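Local coordinates for protein beta-N-acetylhexosaminidase (Arthrobacter aurescens, PDB 3RCN) that probably hydrolyses terminal non-reducing N-acetyl-D-hexosamine residues from N-acetyl-beta-D-hexosaminides, as a member of glycosyl hydrolase family 20, at residues A13-S18 with V481-P486; A28-G33 with W55-A60; G33-L38 with A60-A65; R199-L204 with V273-G278; S206-V211 with E529-D534. All coordinates share one frame; numbering follows the deposited sequence.

Contact 1: A13-S18 with V481-P486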
# COMPACT_ATOMS: atom_id res chain seq x y z
N ALA A 13 -8.65 24.23 -8.08
CA ALA A 13 -8.40 25.38 -8.95
C ALA A 13 -7.65 26.47 -8.21
O ALA A 13 -8.06 26.86 -7.12
CB ALA A 13 -9.72 25.92 -9.49
N PRO A 14 -6.57 26.99 -8.80
CA PRO A 14 -5.76 28.07 -8.20
C PRO A 14 -6.55 29.38 -8.19
O PRO A 14 -7.55 29.50 -8.88
CB PRO A 14 -4.57 28.20 -9.15
CG PRO A 14 -4.69 27.09 -10.13
CD PRO A 14 -6.12 26.68 -10.16
N TRP A 15 -6.10 30.36 -7.41
CA TRP A 15 -6.84 31.61 -7.32
C TRP A 15 -6.77 32.46 -8.59
O TRP A 15 -7.80 32.98 -9.02
CB TRP A 15 -6.46 32.38 -6.06
CG TRP A 15 -7.20 31.87 -4.86
CD1 TRP A 15 -7.14 30.60 -4.34
CD2 TRP A 15 -8.11 32.60 -4.03
NE1 TRP A 15 -7.96 30.51 -3.24
CE2 TRP A 15 -8.56 31.71 -3.03
CE3 TRP A 15 -8.59 33.91 -4.04
CZ2 TRP A 15 -9.47 32.10 -2.05
CZ3 TRP A 15 -9.49 34.30 -3.06
CH2 TRP A 15 -9.92 33.39 -2.08
N SER A 16 -5.59 32.59 -9.18
CA SER A 16 -5.47 33.21 -10.51
C SER A 16 -4.59 32.41 -11.47
O SER A 16 -3.54 31.89 -11.09
CB SER A 16 -4.99 34.66 -10.41
OG SER A 16 -3.62 34.73 -10.05
N PHE A 17 -5.03 32.32 -12.72
CA PHE A 17 -4.32 31.53 -13.73
C PHE A 17 -4.32 32.22 -15.09
O PHE A 17 -5.36 32.66 -15.56
CB PHE A 17 -4.96 30.14 -13.84
CG PHE A 17 -4.39 29.28 -14.93
CD1 PHE A 17 -4.90 29.33 -16.23
CD2 PHE A 17 -3.35 28.40 -14.67
CE1 PHE A 17 -4.38 28.52 -17.25
CE2 PHE A 17 -2.82 27.60 -15.68
CZ PHE A 17 -3.34 27.66 -16.97
N SER A 18 -3.15 32.30 -15.71
CA SER A 18 -3.03 32.81 -17.09
C SER A 18 -2.08 31.96 -17.92
O SER A 18 -0.96 31.65 -17.49
CB SER A 18 -2.55 34.26 -17.10
OG SER A 18 -2.08 34.62 -18.39
N VAL A 481 -13.23 23.08 -2.38
CA VAL A 481 -14.02 23.89 -1.47
C VAL A 481 -13.12 24.48 -0.38
O VAL A 481 -13.26 25.65 -0.03
CB VAL A 481 -15.19 23.08 -0.86
CG1 VAL A 481 -15.88 23.88 0.24
CG2 VAL A 481 -16.18 22.65 -1.94
N PHE A 482 -12.18 23.69 0.14
CA PHE A 482 -11.28 24.16 1.20
C PHE A 482 -10.17 25.09 0.72
O PHE A 482 -9.76 25.99 1.45
CB PHE A 482 -10.62 22.99 1.94
CG PHE A 482 -11.59 22.10 2.66
CD1 PHE A 482 -12.95 22.35 2.62
CD2 PHE A 482 -11.13 21.01 3.39
CE1 PHE A 482 -13.84 21.53 3.29
CE2 PHE A 482 -12.01 20.19 4.06
CZ PHE A 482 -13.37 20.45 4.02
N TRP A 483 -9.58 24.77 -0.42
CA TRP A 483 -8.51 25.58 -1.00
C TRP A 483 -8.91 26.81 -1.83
O TRP A 483 -8.42 27.92 -1.58
CB TRP A 483 -7.56 24.69 -1.83
CG TRP A 483 -6.42 25.47 -2.36
CD1 TRP A 483 -6.40 26.24 -3.49
CD2 TRP A 483 -5.13 25.60 -1.76
NE1 TRP A 483 -5.17 26.82 -3.65
CE2 TRP A 483 -4.37 26.45 -2.60
CE3 TRP A 483 -4.54 25.09 -0.61
CZ2 TRP A 483 -3.05 26.80 -2.31
CZ3 TRP A 483 -3.24 25.43 -0.32
CH2 TRP A 483 -2.50 26.28 -1.17
N SER A 484 -9.81 26.62 -2.79
CA SER A 484 -9.97 27.60 -3.86
C SER A 484 -10.82 28.80 -3.48
O SER A 484 -11.27 28.93 -2.36
CB SER A 484 -10.57 26.96 -5.12
OG SER A 484 -9.87 25.79 -5.50
N ASN A 485 -11.02 29.67 -4.47
CA ASN A 485 -11.86 30.85 -4.37
C ASN A 485 -13.34 30.50 -4.61
O ASN A 485 -13.70 29.97 -5.66
CB ASN A 485 -11.36 31.89 -5.39
CG ASN A 485 -12.17 33.18 -5.39
OD1 ASN A 485 -13.04 33.39 -4.55
ND2 ASN A 485 -11.87 34.05 -6.34
N PRO A 486 -14.20 30.80 -3.62
CA PRO A 486 -15.63 30.47 -3.68
C PRO A 486 -16.39 31.22 -4.77
O PRO A 486 -17.49 30.80 -5.13
CB PRO A 486 -16.13 30.90 -2.30
CG PRO A 486 -15.15 31.91 -1.83
CD PRO A 486 -13.84 31.49 -2.37
O HOH W 1 -10.78 29.45 -7.91
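W15 and A13 meet the last residue of a helix, W483, and the two that follow it, S484 and N485, through two hydrogen bonds and one broad indole face. The first bond runs from W15 NE1 to W483 O, 3.1 Å away and almost perfectly straight at 177°; the acceptor lies in the indole plane, at the ring edge. Because the helix stops here, the W483 carbonyl can take a side-chain donor, and an indole N-H supplies one together with a large apolar surface. The second bond is given by S484 OG to A13 O (2.7 Å), entering in the carbonyl plane on a lone pair. Serine suits a helix exit, since its short hydroxyl can turn to a neighbouring backbone.

The apolar part is centred on the six-membered ring of W15. N485 CB sits over that ring, 3.5 Å from its centroid, in a CH-pi contact. With CG anti to the backbone N (chi1 179°), the N485 amide extends over the same ring, nearly parallel to it, and its OD1 turns to A487 N. P486 CD approaches W15 CH2 at 4.4 Å. W15 and W483 meet only obliquely, their planes 73° apart. A water links P14 O and N485 N weakly.

Charged neighbours complete the joint: E480 OE1 takes A13 N, D134 OD1 accepts from both W15 N and W483 NE1, and K135 makes a cation-pi contact with W15. The contact thus ties the residues leading into strand 16-26, which pairs with strand 125-134 in the N-terminal domain, to the C-terminal end of helix 474-483 in the catalytic domain.

Contact 2: A28-G33 with W55-A60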
# COMPACT_ATOMS: atom_id res chain seq x y z
N ALA A 28 16.60 15.53 -19.33
CA ALA A 28 17.11 14.73 -18.22
C ALA A 28 18.19 15.48 -17.46
O ALA A 28 18.67 15.00 -16.43
CB ALA A 28 17.64 13.40 -18.74
N GLY A 29 18.59 16.64 -17.98
CA GLY A 29 19.61 17.47 -17.34
C GLY A 29 19.05 18.54 -16.41
O GLY A 29 19.79 19.26 -15.73
N THR A 30 17.72 18.64 -16.37
CA THR A 30 17.05 19.63 -15.56
C THR A 30 17.53 19.58 -14.11
O THR A 30 17.54 18.51 -13.49
CB THR A 30 15.54 19.39 -15.58
OG1 THR A 30 15.04 19.61 -16.91
CG2 THR A 30 14.83 20.34 -14.62
N SER A 31 17.88 20.74 -13.57
CA SER A 31 18.46 20.84 -12.23
C SER A 31 17.47 21.58 -11.34
O SER A 31 16.62 22.31 -11.85
CB SER A 31 19.80 21.57 -12.26
OG SER A 31 19.65 22.94 -12.64
N VAL A 32 17.56 21.37 -10.03
CA VAL A 32 16.61 22.00 -9.10
C VAL A 32 17.33 22.88 -8.09
O VAL A 32 18.11 22.39 -7.28
CB VAL A 32 15.80 20.93 -8.35
CG1 VAL A 32 14.66 21.56 -7.63
CG2 VAL A 32 15.27 19.89 -9.34
N GLY A 33 17.11 24.19 -8.16
CA GLY A 33 17.61 25.12 -7.16
C GLY A 33 16.63 25.50 -6.07
O GLY A 33 15.42 25.49 -6.29
N TRP A 55 15.03 10.91 -14.01
CA TRP A 55 16.09 11.93 -14.05
C TRP A 55 16.90 12.07 -12.75
O TRP A 55 16.42 11.72 -11.67
CB TRP A 55 15.52 13.28 -14.44
CG TRP A 55 14.85 13.30 -15.75
CD1 TRP A 55 15.03 12.43 -16.78
CD2 TRP A 55 13.87 14.24 -16.19
NE1 TRP A 55 14.22 12.77 -17.83
CE2 TRP A 55 13.49 13.88 -17.49
CE3 TRP A 55 13.26 15.36 -15.60
CZ2 TRP A 55 12.55 14.59 -18.22
CZ3 TRP A 55 12.32 16.06 -16.33
CH2 TRP A 55 11.98 15.67 -17.63
N ASP A 56 18.12 12.58 -12.87
CA ASP A 56 18.96 12.89 -11.70
C ASP A 56 18.42 14.03 -10.83
O ASP A 56 18.42 13.94 -9.60
CB ASP A 56 20.38 13.22 -12.14
CG ASP A 56 21.26 12.00 -12.28
OD1 ASP A 56 22.50 12.15 -12.25
OD2 ASP A 56 20.72 10.88 -12.40
N LEU A 57 17.97 15.11 -11.47
CA LEU A 57 17.46 16.28 -10.75
C LEU A 57 18.43 16.78 -9.68
O LEU A 57 18.04 17.02 -8.55
CB LEU A 57 16.07 16.01 -10.17
CG LEU A 57 15.00 15.92 -11.26
CD1 LEU A 57 13.61 15.65 -10.70
CD2 LEU A 57 15.04 17.20 -12.10
N ALA A 58 19.69 16.92 -10.07
CA ALA A 58 20.73 17.42 -9.18
C ALA A 58 20.51 18.89 -8.89
O ALA A 58 20.03 19.64 -9.74
CB ALA A 58 22.10 17.21 -9.81
N PRO A 59 20.90 19.31 -7.68
CA PRO A 59 20.77 20.70 -7.21
C PRO A 59 21.68 21.63 -7.98
O PRO A 59 22.76 21.23 -8.41
CB PRO A 59 21.25 20.61 -5.76
CG PRO A 59 22.23 19.47 -5.79
CD PRO A 59 21.61 18.47 -6.71
N ALA A 60 21.23 22.86 -8.16
CA ALA A 60 22.05 23.89 -8.78
C ALA A 60 21.85 25.16 -7.98
O ALA A 60 20.91 25.24 -7.18
CB ALA A 60 21.63 24.09 -10.24
O HOH W 2 17.95 15.85 -14.05
O HOH W 3 20.53 17.37 -13.02
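A28 lies on the indole of W55, its CA 3.5 Å from the centroid of the five-membered ring in a CH-pi contact, nearly on the normal of that ring and so off-centre on the indole as a whole. The W55 torsion (chi1 -59°) sets CG beside the backbone N and presents this face to A28, while W125 meets the same indole edge-to-face.

Further along, L57 supplies the branched apolar group between the two segments. With CD1 continuing the chain (chi2 -179°), the other branch, CD2, is turned toward V32 CG2, 3.9 Å away, and T30 CG2 at 4.0 Å. T30 and L57 run side by side, pointing the same way; T30 turns its methyl to leucine and its hydroxyl OG1 to D27 O, a division of labour that threonine allows. S31 OG rests near A60 CB, where a small methyl fits.

Two backbone bonds join the segments: V32 N to A58 O (3.0 Å) and A60 N to V32 O (3.3 Å). Where the backbones diverge, waters enter: one accepts from L57 N at 2.7 Å, another from A58 N at 3.1 Å, and T30 O lies within hydrogen-bonding distance of both.

D56 turns to the second subunit, whose R43 forms a salt bridge with it; A58 and P59 pack on P59 and A58 of that subunit. Within the chain, L57 leans on L49 of helix 39-53, and V32 O also receives R42 NE of that helix. The loop 55-60 therefore flanks one side of edge strand 32-34, while G33 bonds to strand 67-71.

Contact 3: G33-L38 with A60-A65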
# COMPACT_ATOMS: atom_id res chain seq x y z
N GLY A 33 17.11 24.19 -8.16
CA GLY A 33 17.61 25.12 -7.16
C GLY A 33 16.63 25.50 -6.07
O GLY A 33 15.42 25.49 -6.29
N ALA A 34 17.12 25.87 -4.89
CA ALA A 34 16.23 26.41 -3.86
C ALA A 34 16.92 27.34 -2.87
O ALA A 34 18.10 27.16 -2.55
CB ALA A 34 15.49 25.28 -3.13
N ASP A 35 16.19 28.34 -2.38
CA ASP A 35 16.62 29.10 -1.20
C ASP A 35 16.55 28.21 0.06
O ASP A 35 15.74 27.27 0.12
CB ASP A 35 15.75 30.36 -1.04
CG ASP A 35 16.11 31.46 -2.06
OD1 ASP A 35 17.27 31.51 -2.53
OD2 ASP A 35 15.22 32.29 -2.37
N PRO A 36 17.40 28.49 1.06
CA PRO A 36 17.60 27.61 2.23
C PRO A 36 16.30 27.15 2.88
O PRO A 36 16.18 26.00 3.29
CB PRO A 36 18.36 28.51 3.20
CG PRO A 36 19.08 29.47 2.33
CD PRO A 36 18.18 29.73 1.16
N GLU A 37 15.33 28.07 2.97
CA GLU A 37 14.04 27.78 3.57
C GLU A 37 13.27 26.68 2.84
O GLU A 37 12.48 25.96 3.43
CB GLU A 37 13.19 29.06 3.60
CG GLU A 37 13.75 30.18 4.46
CD GLU A 37 14.72 31.07 3.71
OE1 GLU A 37 14.89 30.90 2.49
OE2 GLU A 37 15.32 31.96 4.36
N LEU A 38 13.49 26.60 1.53
CA LEU A 38 12.79 25.67 0.65
C LEU A 38 13.54 24.36 0.33
O LEU A 38 13.08 23.58 -0.50
CB LEU A 38 12.42 26.39 -0.65
CG LEU A 38 11.39 27.52 -0.62
CD1 LEU A 38 10.94 27.90 0.80
CD2 LEU A 38 11.91 28.74 -1.38
N ALA A 60 21.23 22.86 -8.16
CA ALA A 60 22.05 23.89 -8.78
C ALA A 60 21.85 25.16 -7.98
O ALA A 60 20.91 25.24 -7.18
CB ALA A 60 21.63 24.09 -10.24
N PRO A 61 22.73 26.16 -8.14
CA PRO A 61 22.44 27.42 -7.43
C PRO A 61 21.04 27.94 -7.81
O PRO A 61 20.67 27.91 -8.98
CB PRO A 61 23.54 28.37 -7.93
CG PRO A 61 24.68 27.43 -8.32
CD PRO A 61 24.02 26.19 -8.86
N ALA A 62 20.29 28.42 -6.82
CA ALA A 62 18.87 28.72 -6.98
C ALA A 62 18.46 29.59 -8.18
O ALA A 62 17.50 29.26 -8.87
CB ALA A 62 18.31 29.32 -5.68
N ARG A 63 19.17 30.69 -8.42
CA ARG A 63 18.79 31.60 -9.50
C ARG A 63 19.16 31.02 -10.85
O ARG A 63 18.68 31.47 -11.89
CB ARG A 63 19.49 32.95 -9.33
CG ARG A 63 19.36 33.54 -7.94
CD ARG A 63 17.94 34.01 -7.66
NE ARG A 63 17.78 34.42 -6.26
CZ ARG A 63 16.63 34.81 -5.72
NH1 ARG A 63 15.53 34.86 -6.45
NH2 ARG A 63 16.58 35.15 -4.44
N GLU A 64 20.04 30.01 -10.82
CA GLU A 64 20.64 29.41 -12.01
C GLU A 64 19.99 28.15 -12.57
O GLU A 64 20.52 27.56 -13.50
CB GLU A 64 22.12 29.14 -11.75
CG GLU A 64 22.87 30.37 -11.31
CD GLU A 64 24.29 30.07 -10.91
OE1 GLU A 64 24.90 29.14 -11.49
OE2 GLU A 64 24.80 30.76 -9.99
N ALA A 65 18.86 27.72 -12.03
CA ALA A 65 18.41 26.34 -12.20
C ALA A 65 17.16 26.20 -13.05
O ALA A 65 16.41 27.16 -13.25
CB ALA A 65 18.19 25.67 -10.83
O HOH W 4 20.03 26.08 -4.47
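The carboxylate of D35 and the guanidinium of R63 face each other at an angle, their planes 64° apart. D35 OD2 lies 3.8 Å from R63 NH2, well out of the guanidinium plane and squarely at neither its face nor its edge; this is a long salt bridge resting on charge alone, with no N-H aimed at the oxygen. The bend at R63 chi2 (-70°) brings the arginine tip back to the aspartate although its CB starts away from it. D35 OD2 has a firmer partner in L71 N.

Away from the charges the touching groups are small. A62 CB meets A34 C at 3.7 Å, and A65 CB lies close to G33 N. G33 has no side chain, which suits a place where A62 CA approaches its CA to 3.8 Å. A water accepts from A34 N and donates to A60 O (3.0 Å), joining two backbones that are no longer directly paired.

G33 and D35 also bond through their backbones to strand 67-71. Strand 32-34, helix 39-53 and the adjacent, parallel strand 67-71 form a beta-alpha-beta crossover, and the contact packs the end of its connecting segment against the edge strand of the N-terminal alpha-beta domain.

Contact 4: R199-L204 with V273-G278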
# COMPACT_ATOMS: atom_id res chain seq x y z
N ARG A 199 -10.32 -7.77 17.87
CA ARG A 199 -11.63 -8.24 18.28
C ARG A 199 -11.93 -9.59 17.61
O ARG A 199 -11.36 -9.90 16.58
CB ARG A 199 -12.71 -7.22 17.90
CG ARG A 199 -12.83 -6.98 16.41
CD ARG A 199 -13.86 -5.92 16.11
NE ARG A 199 -13.94 -5.58 14.69
CZ ARG A 199 -13.30 -4.55 14.13
NH1 ARG A 199 -12.52 -3.75 14.87
NH2 ARG A 199 -13.43 -4.33 12.83
N ARG A 200 -12.84 -10.36 18.21
CA ARG A 200 -13.25 -11.68 17.74
C ARG A 200 -13.89 -11.65 16.35
O ARG A 200 -13.58 -12.48 15.49
CB ARG A 200 -14.27 -12.25 18.71
CG ARG A 200 -14.00 -13.65 19.14
CD ARG A 200 -13.61 -13.68 20.60
NE ARG A 200 -12.64 -14.75 20.86
CZ ARG A 200 -11.92 -14.84 21.97
NH1 ARG A 200 -12.04 -13.92 22.92
NH2 ARG A 200 -11.06 -15.85 22.12
N GLU A 201 -14.82 -10.72 16.15
CA GLU A 201 -15.50 -10.59 14.87
C GLU A 201 -16.02 -9.17 14.67
O GLU A 201 -15.66 -8.26 15.40
CB GLU A 201 -16.61 -11.62 14.73
CG GLU A 201 -17.47 -11.81 15.96
CD GLU A 201 -18.70 -12.66 15.69
OE1 GLU A 201 -18.79 -13.28 14.60
OE2 GLU A 201 -19.58 -12.72 16.57
N SER A 202 -16.85 -9.00 13.65
CA SER A 202 -17.36 -7.69 13.27
C SER A 202 -18.79 -7.78 12.80
O SER A 202 -19.16 -8.74 12.11
CB SER A 202 -16.52 -7.10 12.13
OG SER A 202 -15.15 -7.01 12.47
N SER A 203 -19.59 -6.79 13.14
CA SER A 203 -20.91 -6.65 12.54
C SER A 203 -20.76 -6.60 11.04
O SER A 203 -19.89 -5.93 10.51
CB SER A 203 -21.60 -5.37 13.00
OG SER A 203 -21.87 -5.40 14.39
N LEU A 204 -21.66 -7.29 10.37
CA LEU A 204 -21.72 -7.24 8.92
C LEU A 204 -22.88 -6.33 8.52
O LEU A 204 -24.04 -6.70 8.67
CB LEU A 204 -21.93 -8.65 8.38
CG LEU A 204 -22.07 -8.73 6.86
CD1 LEU A 204 -20.83 -8.12 6.22
CD2 LEU A 204 -22.31 -10.18 6.43
N VAL A 273 -13.08 -6.69 23.64
CA VAL A 273 -13.17 -5.63 22.64
C VAL A 273 -14.55 -5.71 21.96
O VAL A 273 -15.01 -6.81 21.64
CB VAL A 273 -12.04 -5.70 21.59
CG1 VAL A 273 -12.19 -4.60 20.57
CG2 VAL A 273 -10.68 -5.60 22.26
N TRP A 274 -15.23 -4.59 21.76
CA TRP A 274 -16.59 -4.63 21.22
C TRP A 274 -16.61 -5.17 19.80
O TRP A 274 -15.78 -4.78 18.99
CB TRP A 274 -17.25 -3.25 21.26
CG TRP A 274 -18.71 -3.31 21.59
CD1 TRP A 274 -19.36 -4.31 22.29
CD2 TRP A 274 -19.72 -2.34 21.25
NE1 TRP A 274 -20.70 -4.01 22.40
CE2 TRP A 274 -20.94 -2.81 21.78
CE3 TRP A 274 -19.70 -1.13 20.56
CZ2 TRP A 274 -22.13 -2.10 21.63
CZ3 TRP A 274 -20.88 -0.42 20.41
CH2 TRP A 274 -22.08 -0.91 20.95
N THR A 275 -17.55 -6.07 19.49
CA THR A 275 -17.67 -6.59 18.13
C THR A 275 -18.73 -5.94 17.22
O THR A 275 -18.89 -6.34 16.06
CB THR A 275 -17.85 -8.13 18.11
OG1 THR A 275 -19.16 -8.46 18.57
CG2 THR A 275 -16.83 -8.80 18.99
N ARG A 276 -19.43 -4.93 17.72
CA ARG A 276 -20.51 -4.32 16.94
C ARG A 276 -20.35 -2.83 16.82
O ARG A 276 -19.50 -2.23 17.49
CB ARG A 276 -21.89 -4.68 17.49
CG ARG A 276 -22.04 -4.46 18.98
CD ARG A 276 -23.48 -4.16 19.37
NE ARG A 276 -23.87 -2.80 19.01
CZ ARG A 276 -24.94 -2.17 19.50
NH1 ARG A 276 -25.72 -2.79 20.38
NH2 ARG A 276 -25.22 -0.94 19.12
N TRP A 277 -21.13 -2.23 15.92
CA TRP A 277 -21.10 -0.79 15.73
C TRP A 277 -22.09 -0.05 16.65
O TRP A 277 -22.80 -0.68 17.43
CB TRP A 277 -21.38 -0.44 14.26
CG TRP A 277 -20.63 -1.34 13.26
CD1 TRP A 277 -21.18 -2.01 12.21
CD2 TRP A 277 -19.23 -1.66 13.24
NE1 TRP A 277 -20.22 -2.72 11.55
CE2 TRP A 277 -19.01 -2.52 12.16
CE3 TRP A 277 -18.14 -1.29 14.04
CZ2 TRP A 277 -17.75 -3.03 11.84
CZ3 TRP A 277 -16.89 -1.80 13.73
CH2 TRP A 277 -16.70 -2.66 12.64
N GLY A 278 -22.11 1.27 16.54
CA GLY A 278 -23.11 2.09 17.20
C GLY A 278 -22.64 2.68 18.51
O GLY A 278 -21.44 2.75 18.77
O HOH W 5 -13.83 -9.49 20.71
O HOH W 6 -19.98 -10.96 19.00
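Two irregular loops of the TIM-barrel catalytic domain meet here through S203, T275 and W277; the side chain of neighbouring W274 lies about 8 Å from that of E316, the predicted proton donor. S203 N gives T275 O a weak bond of 3.0 Å. S203 CB rides over one face of the W277 indole, 3.3 Å from its NE1, and that nitrogen reaches S203 O weakly at 3.4 Å. A serine is slim enough to combine both.

R199 flanks the same indole. V273 CG1 packs on R199 CB at 3.8 Å; from CG the chain runs extended past W274 O, carrying the guanidinium to the ring. W277 CH2 lies over a guanidinium face, 3.7 Å from R199 NH2, the planes 77° apart, so that the ring edge meets the arginine face. Within each loop an arginine grips one oxygen side-on through NE and NH2: R199 NE lies 2.9 Å from S202 OG, and R276 NE 2.9 Å from W277 O. A water joins E201 OE2 to T275 OG1.

The direct bonds between the loops are weak, and indole packing and bridging water add to them, while the buried R199 charge is probably steadied by the S202 hydroxyl and the carbonyls of R149 and Q180.

Contact 5: S206-V211 with E529-D534. With SO4 (sulfate ion), chain G.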
# COMPACT_ATOMS: atom_id res chain seq x y z
N SER A 206 -25.06 -2.67 8.97
CA SER A 206 -25.54 -1.95 10.14
C SER A 206 -25.66 -2.90 11.33
O SER A 206 -26.06 -4.04 11.15
CB SER A 206 -26.92 -1.33 9.85
OG SER A 206 -27.47 -0.71 11.01
N TRP A 207 -25.31 -2.43 12.53
CA TRP A 207 -25.47 -3.26 13.74
C TRP A 207 -26.94 -3.67 13.93
O TRP A 207 -27.24 -4.65 14.61
CB TRP A 207 -24.92 -2.57 15.01
CG TRP A 207 -25.66 -1.32 15.38
CD1 TRP A 207 -25.34 -0.04 15.01
CD2 TRP A 207 -26.84 -1.22 16.17
NE1 TRP A 207 -26.25 0.84 15.52
CE2 TRP A 207 -27.19 0.15 16.24
CE3 TRP A 207 -27.64 -2.15 16.85
CZ2 TRP A 207 -28.30 0.61 16.95
CZ3 TRP A 207 -28.75 -1.69 17.54
CH2 TRP A 207 -29.07 -0.32 17.59
N ARG A 208 -27.83 -2.92 13.30
CA ARG A 208 -29.27 -3.17 13.41
C ARG A 208 -29.71 -4.47 12.73
O ARG A 208 -30.82 -4.94 12.97
CB ARG A 208 -30.06 -1.98 12.87
CG ARG A 208 -29.97 -0.77 13.77
CD ARG A 208 -30.49 0.49 13.12
NE ARG A 208 -30.05 1.66 13.87
CZ ARG A 208 -30.59 2.06 15.01
NH1 ARG A 208 -30.12 3.14 15.63
NH2 ARG A 208 -31.60 1.38 15.55
N ALA A 209 -28.86 -5.04 11.90
CA ALA A 209 -29.19 -6.29 11.23
C ALA A 209 -28.73 -7.48 12.07
O ALA A 209 -29.06 -8.63 11.78
CB ALA A 209 -28.56 -6.34 9.84
N GLY A 210 -27.97 -7.20 13.12
CA GLY A 210 -27.51 -8.23 14.05
C GLY A 210 -26.86 -9.46 13.43
O GLY A 210 -27.07 -10.58 13.90
N VAL A 211 -26.07 -9.26 12.38
CA VAL A 211 -25.36 -10.37 11.75
C VAL A 211 -23.86 -10.10 11.79
O VAL A 211 -23.42 -8.96 11.69
CB VAL A 211 -25.84 -10.62 10.29
CG1 VAL A 211 -26.24 -9.32 9.61
CG2 VAL A 211 -24.77 -11.37 9.46
N GLU A 529 -26.83 -5.36 4.71
CA GLU A 529 -27.81 -4.37 5.11
C GLU A 529 -27.19 -3.09 5.63
O GLU A 529 -26.33 -3.13 6.51
CB GLU A 529 -28.70 -4.95 6.20
CG GLU A 529 -30.14 -5.19 5.77
CD GLU A 529 -30.89 -6.06 6.75
OE1 GLU A 529 -31.34 -5.54 7.79
OE2 GLU A 529 -31.02 -7.28 6.48
N GLY A 530 -27.62 -1.96 5.09
CA GLY A 530 -27.20 -0.67 5.61
C GLY A 530 -28.31 -0.06 6.45
O GLY A 530 -29.25 -0.75 6.86
N TRP A 531 -28.18 1.23 6.74
CA TRP A 531 -29.26 1.99 7.38
C TRP A 531 -29.43 3.34 6.68
O TRP A 531 -28.60 4.23 6.83
CB TRP A 531 -28.91 2.19 8.85
CG TRP A 531 -30.06 2.64 9.68
CD1 TRP A 531 -30.20 3.85 10.30
CD2 TRP A 531 -31.24 1.89 9.98
NE1 TRP A 531 -31.40 3.89 10.97
CE2 TRP A 531 -32.05 2.70 10.79
CE3 TRP A 531 -31.69 0.61 9.64
CZ2 TRP A 531 -33.29 2.28 11.27
CZ3 TRP A 531 -32.91 0.19 10.12
CH2 TRP A 531 -33.70 1.02 10.93
N LYS A 532 -30.56 3.53 6.00
CA LYS A 532 -30.72 4.70 5.14
C LYS A 532 -31.38 5.86 5.86
O LYS A 532 -32.51 5.75 6.32
CB LYS A 532 -31.55 4.35 3.91
CG LYS A 532 -30.89 3.42 2.92
CD LYS A 532 -31.75 3.31 1.67
CE LYS A 532 -31.20 2.24 0.72
NZ LYS A 532 -32.02 2.08 -0.51
N ARG A 533 -30.69 7.00 5.90
CA ARG A 533 -31.22 8.17 6.57
C ARG A 533 -31.63 9.26 5.59
O ARG A 533 -31.08 9.37 4.49
CB ARG A 533 -30.22 8.71 7.60
CG ARG A 533 -29.98 7.74 8.74
CD ARG A 533 -28.90 8.23 9.65
NE ARG A 533 -29.27 9.51 10.26
CZ ARG A 533 -28.48 10.18 11.09
NH1 ARG A 533 -28.89 11.33 11.61
NH2 ARG A 533 -27.29 9.69 11.41
N ASP A 534 -32.64 10.04 6.00
CA ASP A 534 -33.15 11.18 5.23
C ASP A 534 -33.17 12.44 6.10
O ASP A 534 -33.90 12.52 7.08
CB ASP A 534 -34.55 10.88 4.69
CG ASP A 534 -35.20 12.09 4.04
OD1 ASP A 534 -34.46 13.00 3.59
OD2 ASP A 534 -36.44 12.14 3.99
S SO4 G . -33.73 5.84 -1.11
O1 SO4 G . -33.69 4.39 -1.33
O2 SO4 G . -32.55 6.49 -1.66
O3 SO4 G . -34.92 6.38 -1.76
O4 SO4 G . -33.79 6.11 0.33
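R208 lies over W531, bringing a 3-10 turn in a loop of the TIM-barrel domain against the short strand 531-532. From CB, with CG beside the backbone N so that the chain starts toward W531, the arginine runs extended to NE. CG covers the centre of the W207 ring on one side. CD then comes over the W531 indole, 3.5 Å from the centroid of its six-membered ring and nearly on the normal, a CH-pi contact. NE passes W531 CE2 at 3.8 Å and gives its hydrogen to a bound glycerol. At CZ the guanidinium stands 4.8 Å from the centroid of the five-membered ring, a cation-pi contact with the planes 24° apart; its other side takes W207 CZ2. A long arginine suits this place, offering methylenes to the rings and charge at the tip.

The turn is fixed by S206, whose OG accepts from R208 N at 3.2 Å, an ST turn. S206 N donates across to E529 O at 2.8 Å (161°), while A209 CB rests on E529 OE1. Strand 531-532 pairs in parallel with strand 422-423. Leading away from this contact, K532 extends to a sulfate ion, probably from the crystallisation liquor, and K532 NZ donates to its O1 at 3.0 Å.

None of the five is wholly buried: contacts 1 to 4 are partly buried, and contact 5 lies on the surface. Contacts 2 and 3 are neighbours, sharing G33 and A60 beside edge strand 32-34; both use bridging water, but contact 2 adds direct backbone bonds and apolar side chains, whereas contact 3 adds a long ion pair. Contacts 4 and 5 touch on the other side of the chain's centre, L204 N probably bonding to V211 O and R276 packing on W207; both match arginines to tryptophans. Contact 1, about 30 Å from contact 2 between centres, differs in joining the N-terminal and catalytic domains, with direct side-chain-to-carbonyl bonds at a helix end.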